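Local coordinates for flap endonuclease 1 (Methanocaldococcus jannaschii, PDB 1A76), which cuts 5' DNA flaps as a structure-specific, magnesium-dependent endonuclease and 5'-3' exonuclease in DNA replication and repair, at residues V3-F8 and I215-F220; T74-F79 and S158-K163; I198-V203 and I209-L214. One frame throughout, in Å; residues are numbered along the deposited sequence.

Contact 1 (V3-F8 and I215-F220); sequences VQFGDF and IDIAIF
Phe5 and Val3 press together against one shoulder of the helix that carries Ile217 and Ala218, a clear case of a small residue making room for a large one. The bump is the phenylalanine ring, which points its far rim at the helix. Its CE1 meets CG2 of Ile217 at 3.9 Å, and this methyl lies at the ring edge, near the ring plane. One carbon further round, CZ of Phe5 is 4.0 Å from CB of Ala218. Because Ala218 ends at CB, the helix surface dips beside the bulkier Ile217, and the tip of the ring settles into that dip.

Val3 packs on Ala218 from the same loop. Its CG1 stands opposite its own backbone N (chi1 -164°), which brings this methyl to 4.1 Å from CA of Ala218, while CG2 of Val3 lies 4.3 Å from CB of Ala218. CG1 also rests 3.9 Å above one face of the Phe5 ring, toward its rim, so the two loop side chains form a single apolar wedge.

The backbone N of Val3 is hydrogen-bonded to Asp175 OD1, a predicted ligand of the second magnesium. Around the helix, Ile217 continues onto Phe235 and Tyr239 of helix 235-244, Phe220 packs on helix 247-254 and Ile219 on helix 258-266.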
ATOM      1  N   VAL A   3       4.699   6.986   8.319  1.00 42.47           N
ATOM      2  CA  VAL A   3       5.579   7.846   9.102  1.00 39.35           C
ATOM      3  C   VAL A   3       5.759   9.184   8.385  1.00 39.03           C
ATOM      4  O   VAL A   3       6.062   9.223   7.193  1.00 37.09           O
ATOM      5  CB  VAL A   3       6.960   7.180   9.319  1.00 40.08           C
ATOM      6  CG1 VAL A   3       7.702   7.880  10.448  1.00 40.46           C
ATOM      7  CG2 VAL A   3       6.784   5.707   9.652  1.00 37.50           C
ATOM      8  N   GLN A   4       5.565  10.276   9.122  1.00 37.79           N
ATOM      9  CA  GLN A   4       5.673  11.627   8.577  1.00 36.57           C
ATOM     10  C   GLN A   4       7.095  12.095   8.293  1.00 34.58           C
ATOM     11  O   GLN A   4       7.554  13.077   8.868  1.00 35.30           O
ATOM     12  CB  GLN A   4       5.004  12.628   9.523  1.00 38.24           C
ATOM     13  CG  GLN A   4       3.583  12.270   9.904  1.00 40.06           C
ATOM     14  CD  GLN A   4       2.820  11.648   8.757  1.00 41.97           C
ATOM     15  OE1 GLN A   4       2.241  12.350   7.925  1.00 42.29           O
ATOM     16  NE2 GLN A   4       2.814  10.325   8.703  1.00 42.64           N
ATOM     17  N   PHE A   5       7.775  11.406   7.388  1.00 32.97           N
ATOM     18  CA  PHE A   5       9.145  11.747   7.022  1.00 32.77           C
ATOM     19  C   PHE A   5       9.196  12.974   6.111  1.00 33.61           C
ATOM     20  O   PHE A   5      10.167  13.730   6.132  1.00 34.58           O
ATOM     21  CB  PHE A   5       9.796  10.572   6.289  1.00 30.16           C
ATOM     22  CG  PHE A   5      10.370   9.518   7.199  1.00 26.08           C
ATOM     23  CD1 PHE A   5      10.733   9.823   8.511  1.00 24.54           C
ATOM     24  CD2 PHE A   5      10.571   8.220   6.729  1.00 24.65           C
ATOM     25  CE1 PHE A   5      11.285   8.856   9.336  1.00 23.61           C
ATOM     26  CE2 PHE A   5      11.128   7.238   7.550  1.00 23.78           C
ATOM     27  CZ  PHE A   5      11.485   7.556   8.857  1.00 25.45           C
ATOM     28  N   GLY A   6       8.146  13.142   5.311  1.00 35.84           N
ATOM     29  CA  GLY A   6       8.040  14.240   4.360  1.00 35.18           C
ATOM     30  C   GLY A   6       9.012  15.407   4.431  1.00 36.84           C
ATOM     31  O   GLY A   6       9.977  15.481   3.670  1.00 36.63           O
ATOM     32  N   ASP A   7       8.735  16.324   5.349  1.00 37.14           N
ATOM     33  CA  ASP A   7       9.525  17.530   5.564  1.00 36.99           C
ATOM     34  C   ASP A   7      10.974  17.288   5.986  1.00 32.84           C
ATOM     35  O   ASP A   7      11.773  18.216   6.007  1.00 34.42           O
ATOM     36  CB  ASP A   7       8.827  18.388   6.631  1.00 42.10           C
ATOM     37  CG  ASP A   7       9.468  19.754   6.807  1.00 47.06           C
ATOM     38  OD1 ASP A   7      10.428  19.869   7.602  1.00 48.76           O
ATOM     39  OD2 ASP A   7       9.004  20.714   6.153  1.00 52.03           O
ATOM     40  N   PHE A   8      11.322  16.047   6.298  1.00 26.40           N
ATOM     41  CA  PHE A   8      12.667  15.768   6.777  1.00 22.18           C
ATOM     42  C   PHE A   8      13.611  14.955   5.919  1.00 20.50           C
ATOM     43  O   PHE A   8      14.780  14.829   6.251  1.00 19.94           O
ATOM     44  CB  PHE A   8      12.560  15.141   8.158  1.00 22.03           C
ATOM     45  CG  PHE A   8      11.649  15.893   9.070  1.00 22.21           C
ATOM     46  CD1 PHE A   8      12.085  17.064   9.687  1.00 18.87           C
ATOM     47  CD2 PHE A   8      10.340  15.468   9.274  1.00 16.92           C
ATOM     48  CE1 PHE A   8      11.229  17.808  10.493  1.00 20.87           C
ATOM     49  CE2 PHE A   8       9.477  16.203  10.078  1.00 19.87           C
ATOM     50  CZ  PHE A   8       9.925  17.379  10.689  1.00 20.22           C
ATOM     51  N   ILE A 215      15.055   3.569  10.739  1.00  6.72           N
ATOM     52  CA  ILE A 215      14.022   2.764  11.386  1.00  8.48           C
ATOM     53  C   ILE A 215      13.862   3.225  12.852  1.00 11.39           C
ATOM     54  O   ILE A 215      12.756   3.276  13.385  1.00 11.73           O
ATOM     55  CB  ILE A 215      14.412   1.252  11.336  1.00  5.28           C
ATOM     56  CG1 ILE A 215      14.266   0.728   9.908  1.00  7.53           C
ATOM     57  CG2 ILE A 215      13.511   0.414  12.259  1.00  7.93           C
ATOM     58  CD1 ILE A 215      14.959  -0.606   9.664  1.00  5.38           C
ATOM     59  N   ASP A 216      14.972   3.572  13.496  1.00 10.07           N
ATOM     60  CA  ASP A 216      14.916   4.036  14.877  1.00  7.18           C
ATOM     61  C   ASP A 216      14.139   5.360  14.923  1.00  5.56           C
ATOM     62  O   ASP A 216      13.258   5.540  15.763  1.00 10.19           O
ATOM     63  CB  ASP A 216      16.334   4.213  15.435  1.00  8.65           C
ATOM     64  CG  ASP A 216      16.960   2.893  15.894  1.00 12.01           C
ATOM     65  OD1 ASP A 216      16.263   1.857  15.915  1.00 13.68           O
ATOM     66  OD2 ASP A 216      18.162   2.894  16.235  1.00 12.71           O
ATOM     67  N   ILE A 217      14.456   6.276  14.004  1.00  6.43           N
ATOM     68  CA  ILE A 217      13.768   7.564  13.925  1.00 10.29           C
ATOM     69  C   ILE A 217      12.272   7.271  13.760  1.00 11.78           C
ATOM     70  O   ILE A 217      11.434   7.871  14.432  1.00 11.05           O
ATOM     71  CB  ILE A 217      14.258   8.408  12.711  1.00 10.81           C
ATOM     72  CG1 ILE A 217      15.686   8.897  12.951  1.00 16.94           C
ATOM     73  CG2 ILE A 217      13.341   9.614  12.505  1.00  8.69           C
ATOM     74  CD1 ILE A 217      16.393   9.351  11.689  1.00 16.67           C
ATOM     75  N   ALA A 218      11.952   6.321  12.883  1.00 13.80           N
ATOM     76  CA  ALA A 218      10.572   5.928  12.643  1.00 12.10           C
ATOM     77  C   ALA A 218       9.918   5.419  13.921  1.00 11.24           C
ATOM     78  O   ALA A 218       8.774   5.772  14.240  1.00 10.95           O
ATOM     79  CB  ALA A 218      10.516   4.845  11.569  1.00 12.34           C
ATOM     80  N   ILE A 219      10.637   4.575  14.656  1.00 14.02           N
ATOM     81  CA  ILE A 219      10.098   4.033  15.891  1.00 14.22           C
ATOM     82  C   ILE A 219       9.816   5.164  16.885  1.00 15.90           C
ATOM     83  O   ILE A 219       8.761   5.168  17.517  1.00 15.66           O
ATOM     84  CB  ILE A 219      11.048   2.965  16.486  1.00 16.73           C
ATOM     85  CG1 ILE A 219      11.011   1.707  15.593  1.00 16.27           C
ATOM     86  CG2 ILE A 219      10.620   2.588  17.895  1.00 16.93           C
ATOM     87  CD1 ILE A 219      12.076   0.665  15.919  1.00 14.60           C
ATOM     88  N   PHE A 220      10.738   6.122  17.008  1.00 14.57           N
ATOM     89  CA  PHE A 220      10.555   7.276  17.906  1.00 13.57           C
ATOM     90  C   PHE A 220       9.293   8.040  17.537  1.00 13.77           C
ATOM     91  O   PHE A 220       8.500   8.426  18.399  1.00 13.09           O
ATOM     92  CB  PHE A 220      11.716   8.276  17.783  1.00 12.99           C
ATOM     93  CG  PHE A 220      12.855   8.021  18.730  1.00 16.53           C
ATOM     94  CD1 PHE A 220      12.688   8.175  20.103  1.00 17.98           C
ATOM     95  CD2 PHE A 220      14.109   7.668  18.243  1.00 12.99           C
ATOM     96  CE1 PHE A 220      13.756   7.985  20.976  1.00 14.59           C
ATOM     97  CE2 PHE A 220      15.179   7.476  19.103  1.00 15.11           C
ATOM     98  CZ  PHE A 220      14.999   7.636  20.478  1.00 14.68           C
TER

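Contact 2 (T74-F79 and S158-K163)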
ATOM      1  N   THR A  74       4.914  -0.283 -16.443  1.00 15.96           N
ATOM      2  CA  THR A  74       4.330  -1.603 -16.228  1.00 17.15           C
ATOM      3  C   THR A  74       4.190  -1.883 -14.738  1.00 15.72           C
ATOM      4  O   THR A  74       5.187  -2.068 -14.032  1.00 15.15           O
ATOM      5  CB  THR A  74       5.201  -2.690 -16.873  1.00 17.71           C
ATOM      6  OG1 THR A  74       5.193  -2.512 -18.290  1.00 23.13           O
ATOM      7  CG2 THR A  74       4.676  -4.067 -16.540  1.00 22.25           C
ATOM      8  N   PRO A  75       2.945  -1.904 -14.236  1.00 13.92           N
ATOM      9  CA  PRO A  75       2.737  -2.160 -12.817  1.00 14.06           C
ATOM     10  C   PRO A  75       2.363  -3.595 -12.458  1.00 15.81           C
ATOM     11  O   PRO A  75       1.814  -4.359 -13.269  1.00 15.63           O
ATOM     12  CB  PRO A  75       1.609  -1.198 -12.469  1.00 16.09           C
ATOM     13  CG  PRO A  75       0.749  -1.199 -13.750  1.00 17.20           C
ATOM     14  CD  PRO A  75       1.660  -1.623 -14.907  1.00 11.83           C
ATOM     15  N   ILE A  76       2.694  -3.956 -11.229  1.00 13.22           N
ATOM     16  CA  ILE A  76       2.333  -5.247 -10.692  1.00 14.39           C
ATOM     17  C   ILE A  76       1.713  -4.843  -9.358  1.00 16.04           C
ATOM     18  O   ILE A  76       2.326  -4.113  -8.573  1.00 14.95           O
ATOM     19  CB  ILE A  76       3.559  -6.180 -10.488  1.00 14.43           C
ATOM     20  CG1 ILE A  76       3.095  -7.474  -9.817  1.00 10.93           C
ATOM     21  CG2 ILE A  76       4.642  -5.478  -9.669  1.00 15.65           C
ATOM     22  CD1 ILE A  76       3.789  -8.726 -10.319  1.00 13.95           C
ATOM     23  N   TRP A  77       0.481  -5.285  -9.124  1.00 14.70           N
ATOM     24  CA  TRP A  77      -0.230  -4.946  -7.905  1.00 12.27           C
ATOM     25  C   TRP A  77       0.113  -5.893  -6.759  1.00 12.07           C
ATOM     26  O   TRP A  77       0.151  -7.114  -6.926  1.00 12.79           O
ATOM     27  CB  TRP A  77      -1.742  -4.957  -8.172  1.00 11.34           C
ATOM     28  CG  TRP A  77      -2.202  -3.758  -8.936  1.00 10.60           C
ATOM     29  CD1 TRP A  77      -1.968  -3.482 -10.258  1.00  9.07           C
ATOM     30  CD2 TRP A  77      -2.952  -2.651  -8.422  1.00  8.52           C
ATOM     31  NE1 TRP A  77      -2.525  -2.274 -10.590  1.00 10.46           N
ATOM     32  CE2 TRP A  77      -3.135  -1.742  -9.486  1.00  8.62           C
ATOM     33  CE3 TRP A  77      -3.487  -2.338  -7.162  1.00  4.77           C
ATOM     34  CZ2 TRP A  77      -3.835  -0.534  -9.331  1.00  9.26           C
ATOM     35  CZ3 TRP A  77      -4.176  -1.141  -7.007  1.00  7.38           C
ATOM     36  CH2 TRP A  77      -4.347  -0.253  -8.088  1.00  8.91           C
ATOM     37  N   VAL A  78       0.368  -5.321  -5.592  1.00 12.27           N
ATOM     38  CA  VAL A  78       0.705  -6.114  -4.424  1.00 11.26           C
ATOM     39  C   VAL A  78      -0.326  -5.926  -3.325  1.00 13.65           C
ATOM     40  O   VAL A  78      -0.545  -4.813  -2.827  1.00  9.82           O
ATOM     41  CB  VAL A  78       2.097  -5.745  -3.881  1.00 12.66           C
ATOM     42  CG1 VAL A  78       2.522  -6.748  -2.839  1.00 10.54           C
ATOM     43  CG2 VAL A  78       3.105  -5.725  -5.003  1.00 11.59           C
ATOM     44  N   PHE A  79      -0.958  -7.031  -2.939  1.00 12.63           N
ATOM     45  CA  PHE A  79      -1.969  -6.987  -1.907  1.00 14.07           C
ATOM     46  C   PHE A  79      -1.464  -7.578  -0.600  1.00 12.54           C
ATOM     47  O   PHE A  79      -0.447  -8.268  -0.578  1.00 12.10           O
ATOM     48  CB  PHE A  79      -3.226  -7.692  -2.410  1.00 12.81           C
ATOM     49  CG  PHE A  79      -3.897  -6.963  -3.545  1.00 13.98           C
ATOM     50  CD1 PHE A  79      -4.807  -5.931  -3.290  1.00 13.62           C
ATOM     51  CD2 PHE A  79      -3.601  -7.286  -4.870  1.00 17.60           C
ATOM     52  CE1 PHE A  79      -5.413  -5.231  -4.336  1.00 17.24           C
ATOM     53  CE2 PHE A  79      -4.198  -6.595  -5.926  1.00 19.88           C
ATOM     54  CZ  PHE A  79      -5.105  -5.566  -5.662  1.00 19.66           C
ATOM     55  N   SER A 158       8.527  -3.846  -1.405  1.00 10.27           N
ATOM     56  CA  SER A 158       9.885  -3.376  -1.179  1.00 12.53           C
ATOM     57  C   SER A 158      10.882  -4.458  -1.588  1.00 12.39           C
ATOM     58  O   SER A 158      11.875  -4.174  -2.272  1.00 10.68           O
ATOM     59  CB  SER A 158      10.083  -2.998   0.295  1.00 10.33           C
ATOM     60  OG  SER A 158       9.135  -2.016   0.688  1.00 12.17           O
ATOM     61  N   TYR A 159      10.613  -5.696  -1.177  1.00 14.21           N
ATOM     62  CA  TYR A 159      11.482  -6.831  -1.514  1.00 13.92           C
ATOM     63  C   TYR A 159      11.636  -6.985  -3.031  1.00 14.63           C
ATOM     64  O   TYR A 159      12.738  -7.236  -3.540  1.00 16.42           O
ATOM     65  CB  TYR A 159      10.905  -8.123  -0.917  1.00 12.86           C
ATOM     66  CG  TYR A 159      11.522  -9.407  -1.433  1.00 17.51           C
ATOM     67  CD1 TYR A 159      12.827  -9.763  -1.088  1.00 16.44           C
ATOM     68  CD2 TYR A 159      10.776 -10.304  -2.212  1.00 19.62           C
ATOM     69  CE1 TYR A 159      13.380 -10.988  -1.497  1.00 17.89           C
ATOM     70  CE2 TYR A 159      11.320 -11.534  -2.627  1.00 17.46           C
ATOM     71  CZ  TYR A 159      12.620 -11.864  -2.260  1.00 19.83           C
ATOM     72  OH  TYR A 159      13.173 -13.062  -2.647  1.00 17.59           O
ATOM     73  N   MET A 160      10.532  -6.841  -3.756  1.00 12.63           N
ATOM     74  CA  MET A 160      10.570  -6.969  -5.216  1.00 13.20           C
ATOM     75  C   MET A 160      11.425  -5.860  -5.833  1.00 11.12           C
ATOM     76  O   MET A 160      12.124  -6.057  -6.839  1.00  9.43           O
ATOM     77  CB  MET A 160       9.151  -6.913  -5.782  1.00 11.56           C
ATOM     78  CG  MET A 160       8.278  -8.110  -5.365  1.00 12.80           C
ATOM     79  SD  MET A 160       6.487  -7.829  -5.416  1.00 12.39           S
ATOM     80  CE  MET A 160       6.170  -7.868  -7.168  1.00 10.88           C
ATOM     81  N   ALA A 161      11.367  -4.683  -5.226  1.00 11.18           N
ATOM     82  CA  ALA A 161      12.142  -3.552  -5.726  1.00 11.54           C
ATOM     83  C   ALA A 161      13.606  -3.767  -5.378  1.00 14.21           C
ATOM     84  O   ALA A 161      14.489  -3.525  -6.196  1.00 14.47           O
ATOM     85  CB  ALA A 161      11.630  -2.251  -5.114  1.00  9.24           C
ATOM     86  N   LYS A 162      13.861  -4.228  -4.158  1.00 18.05           N
ATOM     87  CA  LYS A 162      15.232  -4.471  -3.731  1.00 20.67           C
ATOM     88  C   LYS A 162      15.902  -5.484  -4.660  1.00 21.73           C
ATOM     89  O   LYS A 162      17.063  -5.313  -5.049  1.00 23.27           O
ATOM     90  CB  LYS A 162      15.250  -4.968  -2.284  1.00 21.49           C
ATOM     91  CG  LYS A 162      15.478  -3.852  -1.275  1.00 22.57           C
ATOM     92  CD  LYS A 162      14.896  -4.183   0.087  1.00 26.18           C
ATOM     93  CE  LYS A 162      15.825  -5.081   0.880  1.00 27.57           C
ATOM     94  NZ  LYS A 162      15.076  -6.227   1.483  1.00 32.24           N
ATOM     95  N   LYS A 163      15.160  -6.521  -5.038  1.00 23.11           N
ATOM     96  CA  LYS A 163      15.678  -7.562  -5.931  1.00 22.56           C
ATOM     97  C   LYS A 163      15.914  -7.085  -7.353  1.00 21.59           C
ATOM     98  O   LYS A 163      16.578  -7.765  -8.130  1.00 23.74           O
ATOM     99  CB  LYS A 163      14.716  -8.742  -5.998  1.00 21.84           C
ATOM    100  CG  LYS A 163      14.456  -9.425  -4.674  1.00 25.72           C
ATOM    101  CD  LYS A 163      14.068 -10.871  -4.900  1.00 28.68           C
ATOM    102  CE  LYS A 163      12.930 -10.994  -5.887  1.00 31.69           C
ATOM    103  NZ  LYS A 163      12.706 -12.418  -6.265  1.00 31.79           N
TER
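Met160 is the one residue of 158-163 to reach strand 74-79, touching Ile76 and Val78 with SD and CE. The dense part of the contact is the methyl end. CE of Met160 lies against three carbons of Ile76: CG2 at 3.8 Å, CD1 at 4.0 Å and CG1 at 4.1 Å. A bend in the methionine chain (chi3 75°) turns CE onto this residue instead of letting it run straight on. SD of Met160 then meets CG2 of Val78 at 4.0 Å, the two side chains reaching for each other tip to tip. Ile76 and Val78, two positions apart, face the helix from the same side of the strand.

The backbones stay well apart, with even the nearest pair, Val78 and Met160, 9.9 Å between CA atoms, and the side of 158-163 turned from the strand is the loose one: Lys162 and Lys163 are exposed, and the partly exposed Tyr159 has CG of Lys163 3.7 Å above one ring face. Lys163 NZ makes a salt bridge to Asp272.

On the other side of the sheet, Trp77 and Phe79 pack on helices 28-38 and 129-142. The strand is thus covered on both faces, as in the three-layer alpha/beta/alpha sandwich of PIN-like nucleases, and helix 153-162 forms the beta-alpha-beta crossover from strand 146-148 to strand 168-170.

Contact 3 (I198-V203 and I209-L214); sequences IELNEV and ISLDDL
Leu200, Val203, Leu211 and Leu214 meet with no ring among them; the flat group that matters is the carboxylate of Asp213, at the start of the second helix. Its OD2 receives the backbone N of Ser210 at 3.1 Å from above the carboxylate plane, 41° out of it, although the N-H points almost straight at the oxygen (175°). The return bond runs from Asp213 N to Ser210 OG at 3.0 Å.

These reciprocal bonds make a capping box: Ser210 is the N-cap of helix 211-221, and the tie between backbone and side chains at both residues secures the first turn of that helix, just after the short link from helix 200-207. The link brings the apolar flanks of the two successive helices together within the I-domain.

The closest approach is between leucine ends, CD1 of Leu200 to CD2 of Leu214 at 3.9 Å. In each leucine CG extends away from the backbone N, and the two side chains cross at a slant. The same CD2 of Leu214 also faces CG1 of Val203 at 4.4 Å, so one methyl serves both residues of the first helix. At the partly exposed end, CD2 of Leu200 comes within 4.4 Å of CG of Leu211. Around this core, Asp212 forms a salt bridge with Lys266, and Ile209, just ahead of the helix, packs on Tyr239 and Arg243.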
ATOM      1  N   ILE A 198      11.621   9.240  -4.117  1.00  8.56           N
ATOM      2  CA  ILE A 198      12.458   9.214  -2.922  1.00 10.36           C
ATOM      3  C   ILE A 198      13.432   8.057  -3.125  1.00  8.55           C
ATOM      4  O   ILE A 198      13.014   6.908  -3.295  1.00 10.79           O
ATOM      5  CB  ILE A 198      11.651   8.948  -1.615  1.00  7.11           C
ATOM      6  CG1 ILE A 198      10.603  10.042  -1.388  1.00  7.98           C
ATOM      7  CG2 ILE A 198      12.611   8.930  -0.412  1.00  9.50           C
ATOM      8  CD1 ILE A 198       9.182   9.621  -1.699  1.00  8.25           C
ATOM      9  N   GLU A 199      14.726   8.365  -3.149  1.00  5.18           N
ATOM     10  CA  GLU A 199      15.755   7.337  -3.302  1.00 10.41           C
ATOM     11  C   GLU A 199      16.378   7.104  -1.939  1.00  9.54           C
ATOM     12  O   GLU A 199      16.988   8.013  -1.382  1.00 10.33           O
ATOM     13  CB  GLU A 199      16.850   7.783  -4.287  1.00 16.21           C
ATOM     14  CG  GLU A 199      17.585   6.612  -4.936  1.00 26.74           C
ATOM     15  CD  GLU A 199      18.956   6.981  -5.490  1.00 34.27           C
ATOM     16  OE1 GLU A 199      19.141   8.146  -5.902  1.00 35.87           O
ATOM     17  OE2 GLU A 199      19.847   6.098  -5.518  1.00 35.96           O
ATOM     18  N   LEU A 200      16.231   5.892  -1.414  1.00 10.44           N
ATOM     19  CA  LEU A 200      16.761   5.538  -0.090  1.00 13.07           C
ATOM     20  C   LEU A 200      18.250   5.869   0.081  1.00 15.16           C
ATOM     21  O   LEU A 200      18.652   6.432   1.099  1.00 14.09           O
ATOM     22  CB  LEU A 200      16.517   4.053   0.198  1.00  9.56           C
ATOM     23  CG  LEU A 200      16.887   3.489   1.588  1.00 10.43           C
ATOM     24  CD1 LEU A 200      16.074   4.179   2.699  1.00  9.75           C
ATOM     25  CD2 LEU A 200      16.631   1.979   1.617  1.00  8.78           C
ATOM     26  N   ASN A 201      19.062   5.524  -0.914  1.00 16.35           N
ATOM     27  CA  ASN A 201      20.486   5.814  -0.850  1.00 16.85           C
ATOM     28  C   ASN A 201      20.714   7.303  -0.646  1.00 14.74           C
ATOM     29  O   ASN A 201      21.577   7.697   0.127  1.00 12.88           O
ATOM     30  CB  ASN A 201      21.201   5.366  -2.125  1.00 20.93           C
ATOM     31  CG  ASN A 201      22.706   5.307  -1.949  1.00 25.49           C
ATOM     32  OD1 ASN A 201      23.211   4.560  -1.112  1.00 28.45           O
ATOM     33  ND2 ASN A 201      23.428   6.099  -2.729  1.00 26.95           N
ATOM     34  N   GLU A 202      19.945   8.128  -1.347  1.00 12.92           N
ATOM     35  CA  GLU A 202      20.087   9.570  -1.206  1.00 14.71           C
ATOM     36  C   GLU A 202      19.707  10.038   0.200  1.00 14.13           C
ATOM     37  O   GLU A 202      20.393  10.885   0.780  1.00 12.29           O
ATOM     38  CB  GLU A 202      19.227  10.295  -2.240  1.00 18.26           C
ATOM     39  CG  GLU A 202      18.760  11.673  -1.791  1.00 23.35           C
ATOM     40  CD  GLU A 202      18.278  12.524  -2.948  1.00 26.33           C
ATOM     41  OE1 GLU A 202      17.278  12.141  -3.589  1.00 31.59           O
ATOM     42  OE2 GLU A 202      18.900  13.572  -3.221  1.00 28.00           O
ATOM     43  N   VAL A 203      18.608   9.499   0.734  1.00 13.15           N
ATOM     44  CA  VAL A 203      18.145   9.851   2.070  1.00 11.45           C
ATOM     45  C   VAL A 203      19.256   9.577   3.087  1.00 11.39           C
ATOM     46  O   VAL A 203      19.631  10.444   3.871  1.00 12.17           O
ATOM     47  CB  VAL A 203      16.889   9.020   2.496  1.00 12.41           C
ATOM     48  CG1 VAL A 203      16.524   9.343   3.944  1.00  9.05           C
ATOM     49  CG2 VAL A 203      15.706   9.337   1.596  1.00  5.98           C
ATOM     50  N   ILE A 209      22.981   8.746   7.820  1.00 14.65           N
ATOM     51  CA  ILE A 209      22.483   7.674   8.679  1.00 12.28           C
ATOM     52  C   ILE A 209      22.297   6.356   7.917  1.00 13.05           C
ATOM     53  O   ILE A 209      22.266   6.329   6.687  1.00 13.04           O
ATOM     54  CB  ILE A 209      21.132   8.070   9.353  1.00  9.61           C
ATOM     55  CG1 ILE A 209      20.034   8.249   8.313  1.00  6.81           C
ATOM     56  CG2 ILE A 209      21.296   9.370  10.108  1.00  7.75           C
ATOM     57  CD1 ILE A 209      18.672   8.544   8.942  1.00  9.08           C
ATOM     58  N   SER A 210      22.197   5.264   8.666  1.00 11.32           N
ATOM     59  CA  SER A 210      21.988   3.935   8.092  1.00 12.30           C
ATOM     60  C   SER A 210      20.487   3.652   8.042  1.00 11.89           C
ATOM     61  O   SER A 210      19.681   4.397   8.611  1.00  9.67           O
ATOM     62  CB  SER A 210      22.667   2.863   8.962  1.00 11.62           C
ATOM     63  OG  SER A 210      21.969   2.691  10.187  1.00 15.50           O
ATOM     64  N   LEU A 211      20.113   2.575   7.364  1.00 10.32           N
ATOM     65  CA  LEU A 211      18.702   2.192   7.280  1.00 10.95           C
ATOM     66  C   LEU A 211      18.247   1.864   8.707  1.00  8.09           C
ATOM     67  O   LEU A 211      17.138   2.220   9.113  1.00 10.63           O
ATOM     68  CB  LEU A 211      18.537   0.966   6.388  1.00 11.49           C
ATOM     69  CG  LEU A 211      17.174   0.554   5.784  1.00 11.35           C
ATOM     70  CD1 LEU A 211      16.919  -0.878   6.139  1.00 10.44           C
ATOM     71  CD2 LEU A 211      16.023   1.452   6.251  1.00  8.72           C
ATOM     72  N   ASP A 212      19.111   1.188   9.465  1.00  7.18           N
ATOM     73  CA  ASP A 212      18.782   0.842  10.849  1.00  8.29           C
ATOM     74  C   ASP A 212      18.489   2.118  11.660  1.00  7.54           C
ATOM     75  O   ASP A 212      17.561   2.129  12.470  1.00  8.74           O
ATOM     76  CB  ASP A 212      19.923   0.039  11.498  1.00  7.27           C
ATOM     77  CG  ASP A 212      19.918  -1.442  11.089  1.00 12.87           C
ATOM     78  OD1 ASP A 212      18.847  -2.004  10.756  1.00 15.20           O
ATOM     79  OD2 ASP A 212      21.010  -2.050  11.107  1.00 11.62           O
ATOM     80  N   ASP A 213      19.270   3.179  11.430  1.00  7.85           N
ATOM     81  CA  ASP A 213      19.079   4.484  12.102  1.00  9.28           C
ATOM     82  C   ASP A 213      17.719   5.108  11.701  1.00 10.47           C
ATOM     83  O   ASP A 213      17.008   5.680  12.533  1.00  7.46           O
ATOM     84  CB  ASP A 213      20.157   5.484  11.676  1.00 11.41           C
ATOM     85  CG  ASP A 213      21.520   5.209  12.294  1.00 14.04           C
ATOM     86  OD1 ASP A 213      21.615   4.521  13.334  1.00 16.89           O
ATOM     87  OD2 ASP A 213      22.501   5.702  11.718  1.00 18.16           O
ATOM     88  N   LEU A 214      17.397   5.040  10.411  1.00  8.77           N
ATOM     89  CA  LEU A 214      16.127   5.580   9.901  1.00  6.66           C
ATOM     90  C   LEU A 214      14.936   4.885  10.571  1.00  3.36           C
ATOM     91  O   LEU A 214      13.940   5.527  10.936  1.00  4.23           O
ATOM     92  CB  LEU A 214      16.050   5.409   8.369  1.00  6.50           C
ATOM     93  CG  LEU A 214      14.855   6.044   7.633  1.00  6.54           C
ATOM     94  CD1 LEU A 214      14.810   7.547   7.911  1.00  4.68           C
ATOM     95  CD2 LEU A 214      14.979   5.789   6.126  1.00  4.24           C
TER

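Contacts 1 and 3 are neighbours, their centres 11 Å apart, and share helix 211-221: its start packs on helix 200-207, its later turns on the N-terminal loop. They touch directly, Phe5 CZ lying 3.5 Å from Leu214 CD1, so one apolar core serves both. Contact 2 stands apart, its centre 22 Å from that of contact 1 and 19 Å from that of contact 3, although contacts 2 and 3 reach the same mixed sheet. Along the chain, residues 3-8 and 215-220 enclose contact 2 and then contact 3. Contacts 1 and 2 both join the N-domain to the I-domain, the two regions thought to supply together the acidic residues that bind magnesium, those of the N-domain by prediction.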